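Long-range contacts in nudix hydrolase domain-containing protein (Thermotoga maritima, PDB 3E57), which is a putative Nudix hydrolase of unknown substrate that probably hydrolyses a nucleoside diphosphate linked to another group: residues Leu141-Ser146 with Leu156-Leu161; Ile70-Ile75 with Gly194-Ser199; Asn40-Leu45 with Thr114-Phe119; Arg17-Lys22 with Gly105-Gly110. One frame throughout, in Å; residues are numbered along the deposited sequence.

Contact 1 (Leu141-Ser146 with Leu156-Leu161)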
loop_
_atom_site.group_PDB
_atom_site.type_symbol
_atom_site.label_atom_id
_atom_site.label_comp_id
_atom_site.label_asym_id
_atom_site.label_seq_id
_atom_site.Cartn_x
_atom_site.Cartn_y
_atom_site.Cartn_z
ATOM N N LEU B 141 -6.695 10.476 8.049
ATOM C CA LEU B 141 -6.708 9.981 6.680
ATOM C C LEU B 141 -6.974 8.487 6.598
ATOM O O LEU B 141 -7.713 8.039 5.740
ATOM C CB LEU B 141 -5.391 10.321 5.972
ATOM C CG LEU B 141 -4.994 11.795 5.895
ATOM C CD1 LEU B 141 -3.728 11.943 5.044
ATOM C CD2 LEU B 141 -6.118 12.642 5.333
ATOM N N GLY B 142 -6.370 7.703 7.478
ATOM C CA GLY B 142 -6.584 6.260 7.467
ATOM C C GLY B 142 -5.474 5.511 8.165
ATOM O O GLY B 142 -4.763 6.079 9.001
ATOM N N LEU B 143 -5.312 4.249 7.782
ATOM C CA LEU B 143 -4.382 3.330 8.424
ATOM C C LEU B 143 -3.232 2.898 7.535
ATOM O O LEU B 143 -3.408 2.656 6.331
ATOM C CB LEU B 143 -5.132 2.073 8.855
ATOM C CG LEU B 143 -6.251 2.287 9.883
ATOM C CD1 LEU B 143 -6.766 0.934 10.362
ATOM C CD2 LEU B 143 -5.764 3.105 11.038
ATOM N N ILE B 144 -2.063 2.764 8.145
ATOM C CA ILE B 144 -0.878 2.243 7.465
ATOM C C ILE B 144 -0.503 0.900 8.052
ATOM O O ILE B 144 -0.236 0.788 9.258
ATOM C CB ILE B 144 0.347 3.151 7.625
ATOM C CG1 ILE B 144 0.050 4.575 7.155
ATOM C CG2 ILE B 144 1.534 2.524 6.885
ATOM C CD1 ILE B 144 1.203 5.566 7.425
ATOM N N ASN B 145 -0.452 -0.113 7.196
ATOM C CA ASN B 145 -0.100 -1.456 7.607
ATOM C C ASN B 145 0.850 -2.006 6.578
ATOM O O ASN B 145 0.447 -2.324 5.462
ATOM C CB ASN B 145 -1.356 -2.334 7.704
ATOM C CG ASN B 145 -1.067 -3.723 8.239
ATOM O OD1 ASN B 145 -0.372 -3.878 9.238
ATOM N ND2 ASN B 145 -1.610 -4.741 7.581
ATOM N N SER B 146 2.131 -2.060 6.920
ATOM C CA SER B 146 3.132 -2.569 5.988
ATOM C C SER B 146 3.958 -3.623 6.676
ATOM O O SER B 146 4.160 -3.568 7.886
ATOM C CB SER B 146 4.046 -1.458 5.504
ATOM O OG SER B 146 4.680 -0.867 6.607
ATOM N N LEU B 156 0.890 -0.523 13.756
ATOM C CA LEU B 156 -0.252 -0.072 12.968
ATOM C C LEU B 156 -0.282 1.446 13.018
ATOM O O LEU B 156 -0.448 2.025 14.084
ATOM C CB LEU B 156 -1.544 -0.630 13.560
ATOM C CG LEU B 156 -2.850 -0.150 12.925
ATOM C CD1 LEU B 156 -2.892 -0.600 11.480
ATOM C CD2 LEU B 156 -4.050 -0.680 13.703
ATOM N N GLY B 157 -0.136 2.095 11.868
ATOM C CA GLY B 157 -0.117 3.551 11.824
ATOM C C GLY B 157 -1.494 4.138 11.632
ATOM O O GLY B 157 -2.276 3.635 10.832
ATOM N N ALA B 158 -1.792 5.197 12.379
ATOM C CA ALA B 158 -3.005 5.970 12.198
ATOM C C ALA B 158 -2.538 7.289 11.626
ATOM O O ALA B 158 -1.973 8.127 12.348
ATOM C CB ALA B 158 -3.727 6.188 13.534
ATOM N N LEU B 159 -2.763 7.470 10.327
ATOM C CA LEU B 159 -2.239 8.610 9.590
ATOM C C LEU B 159 -3.162 9.822 9.635
ATOM O O LEU B 159 -4.340 9.737 9.262
ATOM C CB LEU B 159 -2.025 8.220 8.139
ATOM C CG LEU B 159 -1.509 9.296 7.179
ATOM C CD1 LEU B 159 -0.149 9.858 7.638
ATOM C CD2 LEU B 159 -1.421 8.684 5.768
ATOM N N PHE B 160 -2.600 10.947 10.073
ATOM C CA PHE B 160 -3.279 12.230 10.091
ATOM C C PHE B 160 -2.511 13.256 9.312
ATOM O O PHE B 160 -1.283 13.195 9.234
ATOM C CB PHE B 160 -3.378 12.776 11.519
ATOM C CG PHE B 160 -4.166 11.925 12.441
ATOM C CD1 PHE B 160 -5.495 12.222 12.715
ATOM C CD2 PHE B 160 -3.585 10.827 13.047
ATOM C CE1 PHE B 160 -6.225 11.425 13.559
ATOM C CE2 PHE B 160 -4.313 10.029 13.892
ATOM C CZ PHE B 160 -5.631 10.333 14.154
ATOM N N LEU B 161 -3.250 14.222 8.775
ATOM C CA LEU B 161 -2.701 15.446 8.227
ATOM C C LEU B 161 -3.038 16.568 9.213
ATOM O O LEU B 161 -4.217 16.840 9.479
ATOM C CB LEU B 161 -3.344 15.736 6.882
ATOM C CG LEU B 161 -2.979 17.042 6.197
ATOM C CD1 LEU B 161 -1.472 17.164 6.010
ATOM C CD2 LEU B 161 -3.711 17.131 4.868
#
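Leu159 O is gripped by two successive amides of the facing strand: Leu141 N donates to it over 2.8 Å, in the carbonyl plane, and Gly142 N adds a weak bond of 3.4 Å. Leu141 and Gly142 thus share one partner, which makes a classic beta bulge. Gly142 sits there with backbone angles (phi 159°, psi -156°) at which a CB would collide with the carbonyl O of Leu141. The regular antiparallel ladder resumes at once, with Leu159 N bonded to Gly142 O at 2.8 Å, and the hydrogen-bonded pair Ile144-Gly157 closes both ways, Ile144 N reaching Gly157 O at 2.8 Å and Gly157 N reaching Ile144 O at 2.9 Å. These are neighbouring strands of the mixed sheet at the centre of the Nudix alpha/beta/alpha sandwich, and each face is lined by different side chains. Ile144 and Leu159 look toward helix 194-206, the Ile144 CD1 methyl resting 4.2 Å from Leu159 CB. Leu141 joins them: with CG beside its own backbone N (chi1 -58°), it slants across Leu159 to bring CD1 within 4.1 Å of Leu159 CD2. On the reverse face, Leu143 places CD2 3.5 Å from Gly157 O and near Ala158, packing against Phe26 and Phe30 of helix 23-30. Bare Gly157 lets the strands come close, its place opposite Ile144 being tight. Asn145 OD1 accepts from Lys67 NZ and Asn145 ND2 donates to Phe33 O.

Contact 2 (Ile70-Ile75 with Gly194-Ser199)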
loop_
_atom_site.group_PDB
_atom_site.type_symbol
_atom_site.label_atom_id
_atom_site.label_comp_id
_atom_site.label_asym_id
_atom_site.label_seq_id
_atom_site.Cartn_x
_atom_site.Cartn_y
_atom_site.Cartn_z
ATOM N N ILE B 70 0.190 3.425 16.518
ATOM C CA ILE B 70 1.092 4.557 16.377
ATOM C C ILE B 70 0.367 5.712 15.678
ATOM O O ILE B 70 0.170 5.666 14.457
ATOM C CB ILE B 70 2.346 4.170 15.537
ATOM C CG1 ILE B 70 3.025 2.913 16.096
ATOM C CG2 ILE B 70 3.345 5.323 15.491
ATOM C CD1 ILE B 70 3.552 3.071 17.510
ATOM N N PRO B 71 -0.050 6.742 16.436
ATOM C CA PRO B 71 -0.470 7.962 15.764
ATOM C C PRO B 71 0.702 8.514 14.954
ATOM O O PRO B 71 1.830 8.494 15.434
ATOM C CB PRO B 71 -0.848 8.893 16.925
ATOM C CG PRO B 71 -0.151 8.323 18.125
ATOM C CD PRO B 71 -0.193 6.856 17.903
ATOM N N TYR B 72 0.437 8.954 13.729
ATOM C CA TYR B 72 1.478 9.337 12.772
ATOM C C TYR B 72 0.993 10.576 12.021
ATOM O O TYR B 72 0.061 10.500 11.210
ATOM C CB TYR B 72 1.735 8.186 11.806
ATOM C CG TYR B 72 3.013 8.310 11.003
ATOM C CD1 TYR B 72 4.259 8.167 11.615
ATOM C CD2 TYR B 72 2.985 8.540 9.639
ATOM C CE1 TYR B 72 5.431 8.274 10.893
ATOM C CE2 TYR B 72 4.175 8.639 8.907
ATOM C CZ TYR B 72 5.390 8.503 9.549
ATOM O OH TYR B 72 6.570 8.601 8.813
ATOM N N VAL B 73 1.604 11.718 12.309
ATOM C CA VAL B 73 1.079 12.992 11.867
ATOM C C VAL B 73 2.023 13.660 10.885
ATOM O O VAL B 73 3.198 13.878 11.186
ATOM C CB VAL B 73 0.841 13.938 13.064
ATOM C CG1 VAL B 73 0.177 15.229 12.587
ATOM C CG2 VAL B 73 -0.010 13.242 14.132
ATOM N N VAL B 74 1.490 13.976 9.713
ATOM C CA VAL B 74 2.176 14.771 8.726
ATOM C C VAL B 74 1.711 16.209 8.932
ATOM O O VAL B 74 0.504 16.466 9.035
ATOM C CB VAL B 74 1.809 14.308 7.310
ATOM C CG1 VAL B 74 2.418 15.252 6.268
ATOM C CG2 VAL B 74 2.270 12.862 7.090
ATOM N N ILE B 75 2.662 17.129 9.010
ATOM C CA ILE B 75 2.366 18.521 9.322
ATOM C C ILE B 75 2.499 19.356 8.064
ATOM O O ILE B 75 3.502 19.251 7.366
ATOM C CB ILE B 75 3.324 19.044 10.423
ATOM C CG1 ILE B 75 2.977 18.383 11.755
ATOM C CG2 ILE B 75 3.243 20.572 10.554
ATOM C CD1 ILE B 75 4.000 18.608 12.815
ATOM N N GLY B 194 9.694 3.251 3.897
ATOM C CA GLY B 194 8.746 2.910 4.957
ATOM C C GLY B 194 7.476 3.736 4.937
ATOM O O GLY B 194 6.898 3.983 3.869
ATOM N N TRP B 195 7.023 4.114 6.132
ATOM C CA TRP B 195 5.791 4.878 6.305
ATOM C C TRP B 195 5.921 6.263 5.698
ATOM O O TRP B 195 4.934 6.811 5.229
ATOM C CB TRP B 195 5.434 5.001 7.783
ATOM C CG TRP B 195 4.921 3.751 8.420
ATOM C CD1 TRP B 195 4.960 2.491 7.919
ATOM C CD2 TRP B 195 4.284 3.657 9.698
ATOM N NE1 TRP B 195 4.384 1.606 8.810
ATOM C CE2 TRP B 195 3.965 2.303 9.910
ATOM C CE3 TRP B 195 3.975 4.587 10.692
ATOM C CZ2 TRP B 195 3.323 1.856 11.067
ATOM C CZ3 TRP B 195 3.342 4.139 11.858
ATOM C CH2 TRP B 195 3.028 2.782 12.027
ATOM N N SER B 196 7.127 6.827 5.686
ATOM C CA SER B 196 7.343 8.135 5.051
ATOM C C SER B 196 6.997 8.092 3.563
ATOM O O SER B 196 6.302 8.964 3.040
ATOM C CB SER B 196 8.784 8.612 5.273
ATOM O OG SER B 196 8.978 8.964 6.643
ATOM N N LYS B 197 7.484 7.067 2.869
ATOM C CA LYS B 197 7.226 6.910 1.452
ATOM C C LYS B 197 5.725 6.696 1.192
ATOM O O LYS B 197 5.143 7.252 0.243
ATOM C CB LYS B 197 8.017 5.720 0.922
ATOM C CG LYS B 197 8.148 5.662 -0.566
ATOM C CD LYS B 197 9.044 4.504 -0.958
ATOM C CE LYS B 197 9.345 4.566 -2.443
ATOM N NZ LYS B 197 10.377 5.620 -2.776
ATOM N N ILE B 198 5.103 5.884 2.029
ATOM C CA ILE B 198 3.682 5.574 1.843
ATOM C C ILE B 198 2.869 6.834 2.047
ATOM O O ILE B 198 1.981 7.145 1.251
ATOM C CB ILE B 198 3.201 4.493 2.824
ATOM C CG1 ILE B 198 3.834 3.130 2.492
ATOM C CG2 ILE B 198 1.670 4.374 2.758
ATOM C CD1 ILE B 198 3.732 2.118 3.614
ATOM N N SER B 199 3.186 7.554 3.114
ATOM C CA SER B 199 2.474 8.766 3.488
ATOM C C SER B 199 2.610 9.842 2.414
ATOM O O SER B 199 1.640 10.514 2.110
ATOM C CB SER B 199 2.961 9.280 4.837
ATOM O OG SER B 199 2.620 8.377 5.891
#
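Trp195 of the C-terminal helix 194-206 meets Tyr72 of strand 66-77 in an edge-to-face (T-shaped) aromatic pair. The planes stand at 87°, and the benzo edge of the indole points at one face of the phenol, Trp195 CE3 lying 3.7 Å from Tyr72 CD1 and displaced toward the rim of that ring. Tyr72 carries CG on the side away from its backbone N (chi1 -165°), which carries the ring across to the helix. Farther along the same indole edge, Trp195 CZ3 abuts Ile70 CB at 3.8 Å, the two side chains crossing at about a right angle. This helix covers one face of the central sheet of the Nudix sandwich, and its serines frame the tyrosine. Ser196 OG donates to Tyr72 OH over a long 3.3 Å while also bonded to Leu101 N, and Leu101 O has a weak bond to the phenol oxygen. Ser199 OG lies near the ring plane, 3.4 Å from Tyr72 CE2. Its rotation is fixed by a 2.9 Å bond from Ser199 OG to Trp195 O, reached from above the carbonyl plane, whereas Ser199 N comes to that oxygen from the other face. Val74 CG2 touches Ser199 CB at 4.3 Å.

Contact 3 (Asn40-Leu45 with Thr114-Phe119)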
loop_
_atom_site.group_PDB
_atom_site.type_symbol
_atom_site.label_atom_id
_atom_site.label_comp_id
_atom_site.label_asym_id
_atom_site.label_seq_id
_atom_site.Cartn_x
_atom_site.Cartn_y
_atom_site.Cartn_z
ATOM N N ASN B 40 -12.940 5.306 8.221
ATOM C CA ASN B 40 -13.673 6.344 8.942
ATOM C C ASN B 40 -13.119 6.483 10.358
ATOM O O ASN B 40 -12.892 5.494 11.043
ATOM C CB ASN B 40 -15.171 6.012 8.940
ATOM C CG ASN B 40 -15.975 6.915 9.845
ATOM O OD1 ASN B 40 -15.998 6.736 11.070
ATOM N ND2 ASN B 40 -16.647 7.888 9.249
ATOM N N PHE B 41 -12.880 7.721 10.779
ATOM C CA PHE B 41 -12.237 7.976 12.059
ATOM C C PHE B 41 -13.045 7.437 13.229
ATOM O O PHE B 41 -12.489 6.810 14.139
ATOM C CB PHE B 41 -11.973 9.472 12.250
ATOM C CG PHE B 41 -11.040 9.791 13.395
ATOM C CD1 PHE B 41 -10.030 8.902 13.775
ATOM C CD2 PHE B 41 -11.155 10.991 14.074
ATOM C CE1 PHE B 41 -9.180 9.196 14.798
ATOM C CE2 PHE B 41 -10.286 11.294 15.105
ATOM C CZ PHE B 41 -9.299 10.389 15.471
ATOM N N GLU B 42 -14.355 7.667 13.200
ATOM C CA GLU B 42 -15.224 7.175 14.270
ATOM C C GLU B 42 -15.166 5.642 14.373
ATOM O O GLU B 42 -15.080 5.099 15.472
ATOM C CB GLU B 42 -16.662 7.662 14.061
ATOM C CG GLU B 42 -17.586 7.381 15.229
ATOM C CD GLU B 42 -16.988 7.813 16.549
ATOM O OE1 GLU B 42 -16.579 8.992 16.662
ATOM O OE2 GLU B 42 -16.917 6.970 17.465
ATOM N N ASP B 43 -15.188 4.957 13.229
ATOM C CA ASP B 43 -15.062 3.492 13.191
ATOM C C ASP B 43 -13.752 3.040 13.831
ATOM O O ASP B 43 -13.724 2.077 14.612
ATOM C CB ASP B 43 -15.131 2.959 11.750
ATOM C CG ASP B 43 -16.508 3.117 11.111
ATOM O OD1 ASP B 43 -17.503 3.357 11.834
ATOM O OD2 ASP B 43 -16.592 2.988 9.863
ATOM N N PHE B 44 -12.666 3.748 13.521
ATOM C CA PHE B 44 -11.365 3.433 14.115
ATOM C C PHE B 44 -11.340 3.621 15.637
ATOM O O PHE B 44 -10.848 2.762 16.359
ATOM C CB PHE B 44 -10.262 4.282 13.477
ATOM C CG PHE B 44 -8.908 4.006 14.033
ATOM C CD1 PHE B 44 -8.350 2.743 13.914
ATOM C CD2 PHE B 44 -8.199 4.994 14.690
ATOM C CE1 PHE B 44 -7.109 2.471 14.440
ATOM C CE2 PHE B 44 -6.945 4.718 15.227
ATOM C CZ PHE B 44 -6.406 3.456 15.090
ATOM N N LEU B 45 -11.846 4.751 16.116
ATOM C CA LEU B 45 -11.855 5.033 17.556
ATOM C C LEU B 45 -12.713 4.020 18.311
ATOM O O LEU B 45 -12.340 3.570 19.395
ATOM C CB LEU B 45 -12.357 6.448 17.836
ATOM C CG LEU B 45 -11.459 7.613 17.431
ATOM C CD1 LEU B 45 -12.158 8.915 17.788
ATOM C CD2 LEU B 45 -10.069 7.516 18.081
ATOM N N THR B 114 -9.399 5.392 28.842
ATOM C CA THR B 114 -9.831 4.400 27.854
ATOM C C THR B 114 -8.920 4.510 26.634
ATOM O O THR B 114 -8.295 5.551 26.434
ATOM C CB THR B 114 -11.282 4.656 27.389
ATOM O OG1 THR B 114 -11.376 5.961 26.794
ATOM C CG2 THR B 114 -12.267 4.545 28.564
ATOM N N PRO B 115 -8.845 3.441 25.812
ATOM C CA PRO B 115 -8.073 3.442 24.564
ATOM C C PRO B 115 -8.299 4.665 23.667
ATOM O O PRO B 115 -7.342 5.217 23.119
ATOM C CB PRO B 115 -8.570 2.180 23.855
ATOM C CG PRO B 115 -8.945 1.265 24.938
ATOM C CD PRO B 115 -9.484 2.130 26.043
ATOM N N ARG B 116 -9.556 5.062 23.511
ATOM C CA ARG B 116 -9.913 6.215 22.694
ATOM C C ARG B 116 -9.381 7.509 23.293
ATOM O O ARG B 116 -8.783 8.324 22.596
ATOM C CB ARG B 116 -11.426 6.287 22.557
ATOM C CG ARG B 116 -11.948 7.510 21.852
ATOM C CD ARG B 116 -13.366 7.792 22.266
ATOM N NE ARG B 116 -14.081 8.494 21.214
ATOM C CZ ARG B 116 -14.750 7.905 20.227
ATOM N NH1 ARG B 116 -14.854 6.579 20.143
ATOM N NH2 ARG B 116 -15.349 8.660 19.330
ATOM N N GLU B 117 -9.615 7.691 24.592
ATOM C CA GLU B 117 -9.144 8.870 25.299
ATOM C C GLU B 117 -7.617 8.934 25.319
ATOM O O GLU B 117 -7.042 10.006 25.126
ATOM C CB GLU B 117 -9.688 8.870 26.734
ATOM C CG GLU B 117 -9.349 10.110 27.548
ATOM C CD GLU B 117 -9.642 9.930 29.024
ATOM O OE1 GLU B 117 -10.392 8.988 29.370
ATOM O OE2 GLU B 117 -9.115 10.719 29.843
ATOM N N ALA B 118 -6.971 7.792 25.566
ATOM C CA ALA B 118 -5.507 7.719 25.600
ATOM C C ALA B 118 -4.940 8.024 24.220
ATOM O O ALA B 118 -3.939 8.727 24.103
ATOM C CB ALA B 118 -5.030 6.341 26.068
ATOM N N PHE B 119 -5.596 7.493 23.188
ATOM C CA PHE B 119 -5.185 7.724 21.800
ATOM C C PHE B 119 -5.196 9.211 21.481
ATOM O O PHE B 119 -4.194 9.763 21.029
ATOM C CB PHE B 119 -6.093 6.979 20.819
ATOM C CG PHE B 119 -5.720 7.195 19.368
ATOM C CD1 PHE B 119 -4.836 6.340 18.729
ATOM C CD2 PHE B 119 -6.241 8.271 18.659
ATOM C CE1 PHE B 119 -4.481 6.546 17.400
ATOM C CE2 PHE B 119 -5.888 8.493 17.333
ATOM C CZ PHE B 119 -5.009 7.617 16.699
#
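Phe119 of helix 115-130, buried against helix 41-51, forms the close-packed half of this contact, and the ion pair of Glu42 with Arg116 the outer half. Inside, the edge of Phe44 is presented to the face of Phe119 in an offset edge-to-face pair, planes at 77°, with Phe44 CE2 3.8 Å from Phe119 CE1. Leu45 CD2 adds a methyl 3.9 Å from Phe119 CD2, and Phe41 CE1 comes within 4.2 Å of Phe119 CE2. Leu45 also marks the boundary, because its CB lies over one face of the Arg116 guanidinium, 3.4 Å from Arg116 NH1. Toward solvent, the carboxylate of exposed Glu42 lies nearly coplanar with that guanidinium. Arg116 NH2 is shared by both oxygens, reaching Glu42 OE1 and Glu42 OE2 at 3.0 Å on their syn lone pairs; the bond to OE2 is the straighter, at 163°. A bend at chi2 (49°) turns the glutamate chain toward the extended arginine. Asn40 OD1 caps one helix at Asp43 N; Thr114 OG1 caps the other weakly, at Glu117 N. Helix 115-130, which carries the REXXEE signature of the Nudix box, is joined to helix 41-51, and both lie over strand 155-163, where Phe44 and Phe119 press on Ala158.

Contact 4 (Arg17-Lys22 with Gly105-Gly110)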
loop_
_atom_site.group_PDB
_atom_site.type_symbol
_atom_site.label_atom_id
_atom_site.label_comp_id
_atom_site.label_asym_id
_atom_site.label_seq_id
_atom_site.Cartn_x
_atom_site.Cartn_y
_atom_site.Cartn_z
ATOM N N ARG B 17 3.779 1.243 29.582
ATOM C CA ARG B 17 2.768 0.358 28.996
ATOM C C ARG B 17 2.057 1.111 27.877
ATOM O O ARG B 17 1.601 2.240 28.080
ATOM C CB ARG B 17 1.749 -0.098 30.039
ATOM C CG ARG B 17 2.337 -0.996 31.133
ATOM C CD ARG B 17 1.565 -2.307 31.257
ATOM N NE ARG B 17 0.164 -2.094 31.617
ATOM C CZ ARG B 17 -0.804 -2.994 31.449
ATOM N NH1 ARG B 17 -0.545 -4.195 30.938
ATOM N NH2 ARG B 17 -2.047 -2.697 31.802
ATOM N N ILE B 18 1.937 0.480 26.713
ATOM C CA ILE B 18 1.470 1.182 25.509
ATOM C C ILE B 18 0.294 0.505 24.804
ATOM O O ILE B 18 0.071 -0.691 24.969
ATOM C CB ILE B 18 2.632 1.446 24.509
ATOM C CG1 ILE B 18 3.450 0.180 24.207
ATOM C CG2 ILE B 18 3.552 2.523 25.053
ATOM C CD1 ILE B 18 2.815 -0.774 23.239
ATOM N N LEU B 19 -0.455 1.290 24.023
ATOM C CA LEU B 19 -1.679 0.819 23.373
ATOM C C LEU B 19 -1.373 -0.163 22.244
ATOM O O LEU B 19 -0.557 0.115 21.350
ATOM C CB LEU B 19 -2.502 1.997 22.824
ATOM C CG LEU B 19 -3.856 1.702 22.156
ATOM C CD1 LEU B 19 -4.837 1.085 23.146
ATOM C CD2 LEU B 19 -4.443 2.967 21.547
ATOM N N VAL B 20 -2.055 -1.304 22.293
ATOM C CA VAL B 20 -1.925 -2.344 21.284
ATOM C C VAL B 20 -3.293 -2.907 20.926
ATOM O O VAL B 20 -4.262 -2.690 21.642
ATOM C CB VAL B 20 -1.004 -3.483 21.778
ATOM C CG1 VAL B 20 0.399 -2.961 22.010
ATOM C CG2 VAL B 20 -1.555 -4.131 23.072
ATOM N N VAL B 21 -3.365 -3.601 19.794
ATOM C CA VAL B 21 -4.510 -4.442 19.456
ATOM C C VAL B 21 -3.991 -5.797 18.998
ATOM O O VAL B 21 -2.859 -5.905 18.548
ATOM C CB VAL B 21 -5.391 -3.837 18.342
ATOM C CG1 VAL B 21 -6.046 -2.559 18.813
ATOM C CG2 VAL B 21 -4.575 -3.596 17.071
ATOM N N LYS B 22 -4.810 -6.835 19.150
ATOM C CA LYS B 22 -4.473 -8.152 18.619
ATOM C C LYS B 22 -4.552 -8.067 17.103
ATOM O O LYS B 22 -5.471 -7.458 16.562
ATOM C CB LYS B 22 -5.427 -9.237 19.142
ATOM C CG LYS B 22 -5.304 -9.517 20.639
ATOM C CD LYS B 22 -5.911 -10.880 21.047
ATOM C CE LYS B 22 -7.414 -10.988 20.749
ATOM N NZ LYS B 22 -8.042 -12.208 21.394
ATOM N N GLY B 105 4.475 8.263 17.489
ATOM C CA GLY B 105 4.895 7.743 18.779
ATOM C C GLY B 105 3.870 6.784 19.326
ATOM O O GLY B 105 2.793 6.648 18.771
ATOM N N HIS B 106 4.200 6.138 20.435
ATOM C CA HIS B 106 3.293 5.190 21.073
ATOM C C HIS B 106 2.250 5.913 21.914
ATOM O O HIS B 106 2.472 7.039 22.362
ATOM C CB HIS B 106 4.087 4.210 21.931
ATOM C CG HIS B 106 4.945 3.284 21.131
ATOM N ND1 HIS B 106 6.199 3.639 20.678
ATOM C CD2 HIS B 106 4.724 2.025 20.685
ATOM C CE1 HIS B 106 6.717 2.632 19.997
ATOM N NE2 HIS B 106 5.845 1.639 19.989
ATOM N N VAL B 107 1.102 5.272 22.108
ATOM C CA VAL B 107 0.110 5.774 23.050
ATOM C C VAL B 107 0.377 5.082 24.385
ATOM O O VAL B 107 0.486 3.862 24.437
ATOM C CB VAL B 107 -1.325 5.501 22.559
ATOM C CG1 VAL B 107 -2.351 5.924 23.610
ATOM C CG2 VAL B 107 -1.569 6.222 21.225
ATOM N N ARG B 108 0.500 5.875 25.447
ATOM C CA ARG B 108 0.845 5.354 26.772
ATOM C C ARG B 108 -0.404 5.186 27.615
ATOM O O ARG B 108 -1.357 5.955 27.501
ATOM C CB ARG B 108 1.798 6.302 27.491
ATOM C CG ARG B 108 3.120 6.533 26.780
ATOM C CD ARG B 108 3.867 7.683 27.427
ATOM N NE ARG B 108 5.078 8.052 26.699
ATOM C CZ ARG B 108 5.717 9.216 26.832
ATOM N NH1 ARG B 108 5.270 10.158 27.659
ATOM N NH2 ARG B 108 6.813 9.448 26.115
ATOM N N GLU B 109 -0.381 4.184 28.485
ATOM C CA GLU B 109 -1.505 3.898 29.389
ATOM C C GLU B 109 -1.963 5.103 30.214
ATOM O O GLU B 109 -3.158 5.246 30.503
ATOM C CB GLU B 109 -1.137 2.748 30.325
ATOM C CG GLU B 109 -2.326 2.167 31.069
ATOM C CD GLU B 109 -1.984 0.883 31.789
ATOM O OE1 GLU B 109 -0.791 0.666 32.091
ATOM O OE2 GLU B 109 -2.917 0.094 32.051
ATOM N N GLY B 110 -1.013 5.958 30.589
ATOM C CA GLY B 110 -1.298 7.158 31.362
ATOM C C GLY B 110 -1.844 8.329 30.567
ATOM O O GLY B 110 -2.111 9.383 31.135
HETATM O O HOH W 1 0.925 2.631 21.173
#
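The guanidinium of Arg17 meets the carboxylate of Glu109 along its edge, side-on and with two nitrogens, yet the planes are turned 52° apart. Arg17 NE reaches Glu109 OE1 at 3.0 Å from above the carboxylate plane, and Arg17 NH2 reaches Glu109 OE2 at 2.9 Å on the syn side but tilted out of that plane. Bends at chi2 and chi3 (-126° and -61°) bring the arginine alongside the extended glutamate. The other flat group, the His106 imidazole, is approached obliquely by Ile18 CG1, while Ile18 CG2 packs 3.6 Å from His106 CB; His106 NE2 is hydrogen-bonded to Gln68 OE1. Between these side chains the backbones form a single bridge around Ile18 and Arg108: Glu109 N donates to Arg17 O at 2.8 Å, and Leu19 N to Val107 O at 2.8 Å. A water extends it, donating to Leu19 O and accepting from Val107 N. Inward, Leu19 CB and Val107 CB lie 3.7 Å apart. By sequence, the 105-110 loop probably corresponds to the opening of the Nudix box. It runs between strand 103-104 and helix 115-130, whose Ala118 and Phe119 pack on Val107, while strand 17-22 is flanked by strands 53-56 and 66-77.

Overall arrangement
Contacts 1 and 2 form the buried core, their centres about 7 Å apart; backbone bonds such as Leu156 O to Ile70 N tie the strand pair of contact 1 to the strand that carries Tyr72. Contacts 3 and 4 lie farther out, about 14 and 13 Å from the chain centre, and each adds an arginine-glutamate salt bridge to an apolar inner side. Contact 3 covers the sheet face of Ala158, contact 2 that of Leu159. Helix 115-130 links contact 3 to contact 4 through Val107, and Pro71 and Ile70 connect contact 4 to contact 2. Contacts 2, 3 and 4 interlace along the chain, whereas contact 1 joins strands separated by a short connection.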